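Local structure of Lic12234 (Leptospira interrogans, 4TZH) at residues K8-A13 / E38-L43; L161-N166 / R174-L179. The protein is of unknown function but is a leucine-rich repeat protein of a human pathogen, regarded as a virulence factor and probably suited to binding other proteins. All coordinates share one frame; numbering follows the deposited sequence.

Contact 1: residues K8-A13 / E38-L43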
ATOM      1  N   LYS A   8      13.604 -10.405 -13.348  1.00 18.10           N
ATOM      2  CA  LYS A   8      13.862  -8.968 -13.441  1.00 17.63           C
ATOM      3  C   LYS A   8      13.501  -8.409 -14.800  1.00 20.78           C
ATOM      4  O   LYS A   8      13.740  -7.222 -15.055  1.00 22.04           O
ATOM      5  CB  LYS A   8      15.346  -8.696 -13.128  1.00 21.67           C
ATOM      6  CG  LYS A   8      15.720  -8.992 -11.675  1.00 30.26           C
ATOM      7  CD  LYS A   8      17.201  -8.749 -11.449  1.00 43.59           C
ATOM      8  CE  LYS A   8      17.502  -8.070 -10.144  1.00 64.72           C
ATOM      9  NZ  LYS A   8      18.784  -7.315 -10.211  1.00 78.09           N
ATOM     10  N   ASN A   9      12.944  -9.269 -15.685  1.00 20.23           N
ATOM     11  CA  ASN A   9      12.604  -8.839 -17.029  1.00 20.68           C
ATOM     12  C   ASN A   9      11.223  -9.334 -17.403  1.00 23.05           C
ATOM     13  O   ASN A   9      10.989 -10.543 -17.374  1.00 21.53           O
ATOM     14  CB  ASN A   9      13.655  -9.312 -17.992  1.00 24.64           C
ATOM     15  CG  ASN A   9      13.363  -8.899 -19.412  1.00 41.15           C
ATOM     16  OD1 ASN A   9      12.615  -9.547 -20.134  1.00 31.39           O
ATOM     17  ND2 ASN A   9      13.971  -7.824 -19.841  1.00 34.13           N
ATOM     18  N   LEU A  10      10.319  -8.413 -17.757  1.00 20.49           N
ATOM     19  CA  LEU A  10       8.955  -8.817 -18.061  1.00 22.00           C
ATOM     20  C   LEU A  10       8.878  -9.675 -19.312  1.00 24.68           C
ATOM     21  O   LEU A  10       8.148 -10.666 -19.297  1.00 22.19           O
ATOM     22  CB  LEU A  10       8.021  -7.595 -18.159  1.00 22.54           C
ATOM     23  CG  LEU A  10       6.520  -7.884 -18.438  1.00 25.58           C
ATOM     24  CD1 LEU A  10       5.854  -8.769 -17.370  1.00 24.30           C
ATOM     25  CD2 LEU A  10       5.699  -6.574 -18.580  1.00 28.33           C
ATOM     26  N   SER A  11       9.619  -9.312 -20.393  1.00 24.45           N
ATOM     27  CA  SER A  11       9.513 -10.126 -21.599  1.00 25.56           C
ATOM     28  C   SER A  11       9.931 -11.574 -21.370  1.00 29.57           C
ATOM     29  O   SER A  11       9.231 -12.488 -21.839  1.00 29.13           O
ATOM     30  CB  SER A  11      10.263  -9.482 -22.761  1.00 32.98           C
ATOM     31  OG  SER A  11      11.605  -9.134 -22.462  1.00 45.48           O
ATOM     32  N   ASP A  12      11.036 -11.792 -20.636  1.00 26.16           N
ATOM     33  CA  ASP A  12      11.478 -13.145 -20.297  1.00 26.42           C
ATOM     34  C   ASP A  12      10.428 -13.826 -19.413  1.00 28.55           C
ATOM     35  O   ASP A  12      10.107 -14.978 -19.674  1.00 30.73           O
ATOM     36  CB  ASP A  12      12.824 -13.142 -19.555  1.00 28.81           C
ATOM     37  CG  ASP A  12      14.043 -12.830 -20.392  1.00 45.29           C
ATOM     38  OD1 ASP A  12      13.966 -12.974 -21.635  1.00 46.43           O
ATOM     39  OD2 ASP A  12      15.097 -12.503 -19.800  1.00 50.54           O
ATOM     40  N   ALA A  13       9.835 -13.102 -18.428  1.00 24.47           N
ATOM     41  CA  ALA A  13       8.803 -13.683 -17.544  1.00 23.77           C
ATOM     42  C   ALA A  13       7.625 -14.165 -18.349  1.00 26.20           C
ATOM     43  O   ALA A  13       7.076 -15.206 -18.016  1.00 24.50           O
ATOM     44  CB  ALA A  13       8.328 -12.656 -16.508  1.00 23.70           C
ATOM     45  N   GLU A  38      -0.996  -9.116 -16.457  1.00 20.81           N
ATOM     46  CA  GLU A  38      -2.063 -10.047 -16.070  1.00 22.02           C
ATOM     47  C   GLU A  38      -1.757 -11.507 -16.404  1.00 23.67           C
ATOM     48  O   GLU A  38      -2.433 -12.391 -15.872  1.00 23.57           O
ATOM     49  CB  GLU A  38      -3.392  -9.651 -16.710  1.00 25.24           C
ATOM     50  CG  GLU A  38      -3.391  -9.762 -18.211  1.00 27.28           C
ATOM     51  CD  GLU A  38      -4.731  -9.415 -18.828  1.00 47.61           C
ATOM     52  OE1 GLU A  38      -5.764  -9.542 -18.133  1.00 38.73           O
ATOM     53  OE2 GLU A  38      -4.740  -8.987 -20.002  1.00 42.12           O
ATOM     54  N   GLN A  39      -0.782 -11.757 -17.296  1.00 21.12           N
ATOM     55  CA  GLN A  39      -0.451 -13.150 -17.624  1.00 21.08           C
ATOM     56  C   GLN A  39       0.279 -13.885 -16.482  1.00 20.72           C
ATOM     57  O   GLN A  39       0.325 -15.122 -16.484  1.00 20.95           O
ATOM     58  CB  GLN A  39       0.400 -13.220 -18.887  1.00 23.14           C
ATOM     59  CG  GLN A  39      -0.370 -12.813 -20.134  1.00 26.85           C
ATOM     60  CD  GLN A  39       0.530 -12.868 -21.343  1.00 38.88           C
ATOM     61  OE1 GLN A  39       1.248 -13.840 -21.571  1.00 48.09           O
ATOM     62  NE2 GLN A  39       0.505 -11.828 -22.140  1.00 41.77           N
ATOM     63  N   LEU A  40       0.846 -13.135 -15.518  1.00 17.90           N
ATOM     64  CA  LEU A  40       1.643 -13.726 -14.442  1.00 18.60           C
ATOM     65  C   LEU A  40       0.731 -14.112 -13.312  1.00 21.56           C
ATOM     66  O   LEU A  40       0.781 -13.551 -12.221  1.00 21.98           O
ATOM     67  CB  LEU A  40       2.748 -12.749 -14.008  1.00 18.07           C
ATOM     68  CG  LEU A  40       3.638 -12.229 -15.153  1.00 19.96           C
ATOM     69  CD1 LEU A  40       4.769 -11.349 -14.592  1.00 21.11           C
ATOM     70  CD2 LEU A  40       4.297 -13.392 -15.915  1.00 21.66           C
ATOM     71  N   VAL A  41      -0.152 -15.080 -13.598  1.00 20.54           N
ATOM     72  CA  VAL A  41      -1.246 -15.405 -12.679  1.00 22.01           C
ATOM     73  C   VAL A  41      -0.810 -15.879 -11.298  1.00 22.79           C
ATOM     74  O   VAL A  41      -1.576 -15.714 -10.342  1.00 22.80           O
ATOM     75  CB  VAL A  41      -2.218 -16.390 -13.328  1.00 26.00           C
ATOM     76  CG1 VAL A  41      -2.873 -15.758 -14.556  1.00 26.41           C
ATOM     77  CG2 VAL A  41      -1.514 -17.697 -13.699  1.00 26.49           C
ATOM     78  N   ASN A  42       0.420 -16.444 -11.176  1.00 19.35           N
ATOM     79  CA  ASN A  42       0.910 -16.960  -9.898  1.00 19.75           C
ATOM     80  C   ASN A  42       1.813 -15.997  -9.177  1.00 20.12           C
ATOM     81  O   ASN A  42       2.436 -16.366  -8.184  1.00 20.65           O
ATOM     82  CB  ASN A  42       1.603 -18.290 -10.110  1.00 22.05           C
ATOM     83  CG  ASN A  42       0.604 -19.340 -10.513  1.00 26.14           C
ATOM     84  OD1 ASN A  42      -0.522 -19.361 -10.013  1.00 26.82           O
ATOM     85  ND2 ASN A  42       0.959 -20.173 -11.496  1.00 27.33           N
ATOM     86  N   LEU A  43       1.903 -14.765  -9.675  1.00 18.20           N
ATOM     87  CA  LEU A  43       2.784 -13.776  -9.058  1.00 16.70           C
ATOM     88  C   LEU A  43       2.430 -13.551  -7.582  1.00 16.64           C
ATOM     89  O   LEU A  43       1.265 -13.278  -7.244  1.00 17.05           O
ATOM     90  CB  LEU A  43       2.685 -12.477  -9.833  1.00 16.60           C
ATOM     91  CG  LEU A  43       3.857 -11.522  -9.621  1.00 17.50           C
ATOM     92  CD1 LEU A  43       5.162 -12.120 -10.187  1.00 17.58           C
ATOM     93  CD2 LEU A  43       3.559 -10.174 -10.291  1.00 18.60           C
TER
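Leu40 meets Leu10 with one methyl and Ala13 with the other. Leu40 CD1 lies 3.9 Å from Leu10 CD1. The two leucine side chains cross obliquely and touch through these methyls. CD2 of Leu40 is 4.1 Å from Ala13 CB and 3.9 Å from Ala13 O. The contact across the segments is therefore apolar and small. Leu40 CG stands opposite its own carbonyl carbon (chi1 -53°), which sends the fork toward the helix. Leu23 of strand 22-24 touches both leucines and extends the apolar cluster. Pro34 also packs on Leu10, and Val20 on Ala13.

The helix 10-13 is held at its start by Asn9, the N-cap residue. Asn9 OD1 takes two donors, both in its carbonyl plane. Asp12 N gives the capping bond to Asn9 OD1, 2.8 Å. Ser11 OG gives a second bond to Asn9 OD1, 2.6 Å. In segment 38-43, Leu40 is the centre of an inverse gamma turn. It also opens a type I beta turn, closed by the bond from Leu43 N to Leu40 O at 3.0 Å. Asn42 ND2 ties this turn to Asn18 O. The arrangement is that of a short helix near the N terminus, packed against the loop between strands 22-24 and 45-47 at the N-terminal end of a leucine-rich repeat solenoid.

Contact 2: residues L161-N166 / R174-L179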
ATOM      1  N   LEU A 161       1.238   3.164  15.014  1.00 17.46           N
ATOM      2  CA  LEU A 161       0.645   4.200  14.181  1.00 17.30           C
ATOM      3  C   LEU A 161       1.685   5.327  14.101  1.00 17.38           C
ATOM      4  O   LEU A 161       1.956   5.952  15.139  1.00 18.93           O
ATOM      5  CB  LEU A 161      -0.677   4.723  14.769  1.00 19.13           C
ATOM      6  CG  LEU A 161      -1.316   5.890  14.039  1.00 20.32           C
ATOM      7  CD1 LEU A 161      -1.686   5.515  12.597  1.00 20.77           C
ATOM      8  CD2 LEU A 161      -2.578   6.370  14.783  1.00 22.70           C
ATOM      9  N   ASN A 162       2.295   5.563  12.929  1.00 15.34           N
ATOM     10  CA  ASN A 162       3.354   6.569  12.843  1.00 15.03           C
ATOM     11  C   ASN A 162       2.849   7.805  12.127  1.00 17.55           C
ATOM     12  O   ASN A 162       2.531   7.747  10.934  1.00 17.19           O
ATOM     13  CB  ASN A 162       4.562   5.953  12.150  1.00 15.03           C
ATOM     14  CG  ASN A 162       5.761   6.840  12.327  1.00 21.52           C
ATOM     15  OD1 ASN A 162       5.660   8.054  12.219  1.00 19.35           O
ATOM     16  ND2 ASN A 162       6.895   6.229  12.743  1.00 23.30           N
ATOM     17  N   LEU A 163       2.770   8.899  12.869  1.00 15.85           N
ATOM     18  CA  LEU A 163       2.270  10.186  12.362  1.00 16.14           C
ATOM     19  C   LEU A 163       3.366  11.238  12.390  1.00 18.39           C
ATOM     20  O   LEU A 163       3.060  12.426  12.313  1.00 18.88           O
ATOM     21  CB  LEU A 163       1.052  10.690  13.195  1.00 18.43           C
ATOM     22  CG  LEU A 163      -0.113   9.683  13.257  1.00 23.45           C
ATOM     23  CD1 LEU A 163      -1.210  10.187  14.194  1.00 25.01           C
ATOM     24  CD2 LEU A 163      -0.700   9.446  11.882  1.00 25.05           C
ATOM     25  N   TRP A 164       4.650  10.829  12.486  1.00 16.68           N
ATOM     26  CA  TRP A 164       5.720  11.827  12.535  1.00 17.08           C
ATOM     27  C   TRP A 164       5.658  12.808  11.374  1.00 18.53           C
ATOM     28  O   TRP A 164       5.255  12.456  10.267  1.00 17.95           O
ATOM     29  CB  TRP A 164       7.089  11.155  12.470  1.00 17.29           C
ATOM     30  CG  TRP A 164       7.510  10.438  13.738  1.00 17.93           C
ATOM     31  CD1 TRP A 164       7.142  10.724  15.023  1.00 20.61           C
ATOM     32  CD2 TRP A 164       8.455   9.372  13.819  1.00 17.79           C
ATOM     33  NE1 TRP A 164       7.795   9.871  15.905  1.00 19.78           N
ATOM     34  CE2 TRP A 164       8.585   9.019  15.187  1.00 19.46           C
ATOM     35  CE3 TRP A 164       9.170   8.644  12.870  1.00 17.86           C
ATOM     36  CZ2 TRP A 164       9.436   7.995  15.618  1.00 19.51           C
ATOM     37  CZ3 TRP A 164      10.017   7.628  13.295  1.00 19.15           C
ATOM     38  CH2 TRP A 164      10.123   7.297  14.650  1.00 19.81           C
ATOM     39  N   ASP A 165       6.118  14.040  11.620  1.00 20.20           N
ATOM     40  CA  ASP A 165       6.205  15.063  10.577  1.00 20.84           C
ATOM     41  C   ASP A 165       4.887  15.330   9.857  1.00 23.32           C
ATOM     42  O   ASP A 165       4.828  15.353   8.615  1.00 23.23           O
ATOM     43  CB  ASP A 165       7.356  14.783   9.594  1.00 22.25           C
ATOM     44  CG  ASP A 165       7.584  15.899   8.568  1.00 33.03           C
ATOM     45  OD1 ASP A 165       7.385  17.086   8.921  1.00 35.87           O
ATOM     46  OD2 ASP A 165       7.956  15.584   7.414  1.00 35.78           O
ATOM     47  N   ASN A 166       3.837  15.577  10.639  1.00 22.38           N
ATOM     48  CA  ASN A 166       2.545  16.054  10.119  1.00 22.49           C
ATOM     49  C   ASN A 166       2.198  17.281  10.952  1.00 25.64           C
ATOM     50  O   ASN A 166       1.224  17.270  11.720  1.00 24.07           O
ATOM     51  CB  ASN A 166       1.445  14.994  10.194  1.00 19.79           C
ATOM     52  CG  ASN A 166       1.563  13.986   9.104  1.00 21.33           C
ATOM     53  OD1 ASN A 166       1.129  14.227   7.970  1.00 22.02           O
ATOM     54  ND2 ASN A 166       2.148  12.813   9.436  1.00 20.24           N
ATOM     55  N   ARG A 174      -4.308  13.566  22.778  1.00 41.67           N
ATOM     56  CA  ARG A 174      -5.227  12.825  23.637  1.00 42.02           C
ATOM     57  C   ARG A 174      -6.396  12.242  22.837  1.00 42.89           C
ATOM     58  O   ARG A 174      -6.827  11.120  23.125  1.00 44.00           O
ATOM     59  CB  ARG A 174      -5.716  13.736  24.791  1.00 46.19           C
ATOM     60  CG  ARG A 174      -6.671  13.107  25.780  1.00 60.94           C
ATOM     61  CD  ARG A 174      -6.983  14.081  26.920  1.00 75.44           C
ATOM     62  NE  ARG A 174      -5.768  14.575  27.581  1.00 90.77           N
ATOM     63  CZ  ARG A 174      -5.586  14.634  28.898  1.00109.94           C
ATOM     64  NH1 ARG A 174      -6.544  14.237  29.727  1.00101.17           N
ATOM     65  NH2 ARG A 174      -4.445  15.093  29.395  1.00 97.31           N
ATOM     66  N   ASN A 175      -6.901  12.994  21.845  1.00 35.43           N
ATOM     67  CA  ASN A 175      -8.033  12.537  21.029  1.00 35.01           C
ATOM     68  C   ASN A 175      -7.673  11.310  20.189  1.00 38.72           C
ATOM     69  O   ASN A 175      -8.469  10.368  20.090  1.00 39.21           O
ATOM     70  CB  ASN A 175      -8.559  13.675  20.152  1.00 37.75           C
ATOM     71  CG  ASN A 175      -9.176  14.827  20.931  1.00 59.24           C
ATOM     72  OD1 ASN A 175      -8.921  15.037  22.127  1.00 53.27           O
ATOM     73  ND2 ASN A 175      -9.984  15.618  20.256  1.00 52.97           N
ATOM     74  N   ILE A 176      -6.455  11.325  19.620  1.00 34.80           N
ATOM     75  CA  ILE A 176      -5.912  10.230  18.808  0.50 32.55           C
ATOM     76  C   ILE A 176      -5.778   8.989  19.700  1.00 35.25           C
ATOM     77  O   ILE A 176      -6.247   7.898  19.360  1.00 34.27           O
ATOM     78  CB  ILE A 176      -4.537  10.665  18.193  0.50 34.25           C
ATOM     79  CG1 ILE A 176      -4.674  11.892  17.247  0.50 35.09           C
ATOM     80  CG2 ILE A 176      -3.788   9.492  17.514  0.50 32.97           C
ATOM     81  CD1 ILE A 176      -5.456  11.683  15.910  0.50 38.71           C
ATOM     82  N   ARG A 177      -5.136   9.170  20.857  1.00 32.17           N
ATOM     83  CA  ARG A 177      -4.905   8.074  21.787  1.00 32.06           C
ATOM     84  C   ARG A 177      -6.210   7.512  22.307  1.00 37.43           C
ATOM     85  O   ARG A 177      -6.307   6.295  22.470  1.00 36.63           O
ATOM     86  CB  ARG A 177      -3.969   8.484  22.927  1.00 33.34           C
ATOM     87  CG  ARG A 177      -2.575   8.860  22.425  1.00 38.17           C
ATOM     88  CD  ARG A 177      -1.635   9.199  23.565  1.00 49.95           C
ATOM     89  NE  ARG A 177      -0.248   9.352  23.101  1.00 57.38           N
ATOM     90  CZ  ARG A 177       0.606   8.345  22.952  1.00 66.21           C
ATOM     91  NH1 ARG A 177       0.230   7.104  23.228  1.00 52.12           N
ATOM     92  NH2 ARG A 177       1.842   8.572  22.519  1.00 45.21           N
ATOM     93  N   LYS A 178      -7.236   8.384  22.517  1.00 35.25           N
ATOM     94  CA  LYS A 178      -8.549   7.922  22.971  1.00 35.74           C
ATOM     95  C   LYS A 178      -9.198   6.939  21.992  1.00 38.92           C
ATOM     96  O   LYS A 178      -9.926   6.050  22.436  1.00 38.96           O
ATOM     97  CB  LYS A 178      -9.487   9.108  23.230  1.00 39.78           C
ATOM     98  CG  LYS A 178      -9.545   9.535  24.690  1.00 63.12           C
ATOM     99  CD  LYS A 178     -10.486  10.722  24.911  1.00 74.87           C
ATOM    100  CE  LYS A 178     -11.686  10.371  25.772  1.00 86.39           C
ATOM    101  NZ  LYS A 178     -12.699  11.460  25.796  1.00 95.47           N
ATOM    102  N   LEU A 179      -8.898   7.046  20.669  1.00 35.17           N
ATOM    103  CA  LEU A 179      -9.465   6.112  19.691  1.00 34.84           C
ATOM    104  C   LEU A 179      -9.052   4.665  19.975  1.00 39.42           C
ATOM    105  O   LEU A 179      -9.792   3.736  19.628  1.00 40.77           O
ATOM    106  CB  LEU A 179      -9.059   6.469  18.245  1.00 34.31           C
ATOM    107  CG  LEU A 179      -9.438   7.846  17.699  1.00 39.11           C
ATOM    108  CD1 LEU A 179      -8.849   8.032  16.319  1.00 38.09           C
ATOM    109  CD2 LEU A 179     -10.976   8.036  17.666  1.00 41.76           C
TER
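Leu161 carries CG opposite its backbone N (chi1 175°), while Leu163 carries CG opposite its carbonyl carbon (chi1 -56°). The two different rotations bring one methyl from each leucine to the same group, CG2 of Ile176. Leu161 CD2 is 4.3 Å from Ile176 CG2. Leu163 CD1 lies at the same 4.3 Å from Ile176 CG2. Both are loose apolar contacts, and all three residues are buried. Ile176 was deposited in two conformers, so these details hold for one of them.

The residue between the leucines, Asn162, serves the strand's other side. Its OD1 accepts from Trp164 N, with 3.0 Å between Asn162 OD1 and Trp164 N, an Asx turn, with the donor nearly along the C=O axis. Asn162 ND2 sits 3.3 Å above one face of the Trp164 ring, offset toward the rim. Trp164 NE1 bonds to Glu188 OE1. After the strand, the buried Asn166 bonds back to the backbone. Asn166 ND2 gives an almost straight bond to Leu163 O, 3.0 Å long (176° at the hydrogen). Leu163 O lies in the amide plane of Asn166, but the donor stands well above the carbonyl plane. The same ND2 also serves Leu140 O, and OD1 accepts from Leu145 N. Bonds to the preceding coil at the consensus asparagine are the asparagine ladder of leucine-rich repeats. Leu161, Leu163 and Asn166 fit the LxLxxN part of that consensus.

Strand 160-162 runs parallel between strands 137-139 and 186-188, with backbone bonds to both sides. Helix 173-179 lies in the crossover of the beta-alpha-beta unit from 160-162 to 186-188. Ile176 also touches Ile187 of that last strand, so the helix packs on the side of the sheet that carries Leu161 and Leu163, against strands 160-162 and 186-188.

In the fold
Contact 1 and contact 2 lie on opposite sides of the chain's centre, with their own centres 40 Å apart. Their nearest atoms are about 27 Å from each other, so they do not touch. Contact 1 is complete before contact 2 begins along the chain. One parallel sheet spans the distance, from strand 22-24 near contact 1 to strand 186-188 near contact 2. Each contact thus belongs to one end of the solenoid. A bound zinc ion lies about 7 Å from the Ala13 side chain and one about 10 Å from that of Leu163, too far for either to be a ligand. The zinc sites of His47 with Asp70 and of Glu58 with Glu82 use residues outside both contacts.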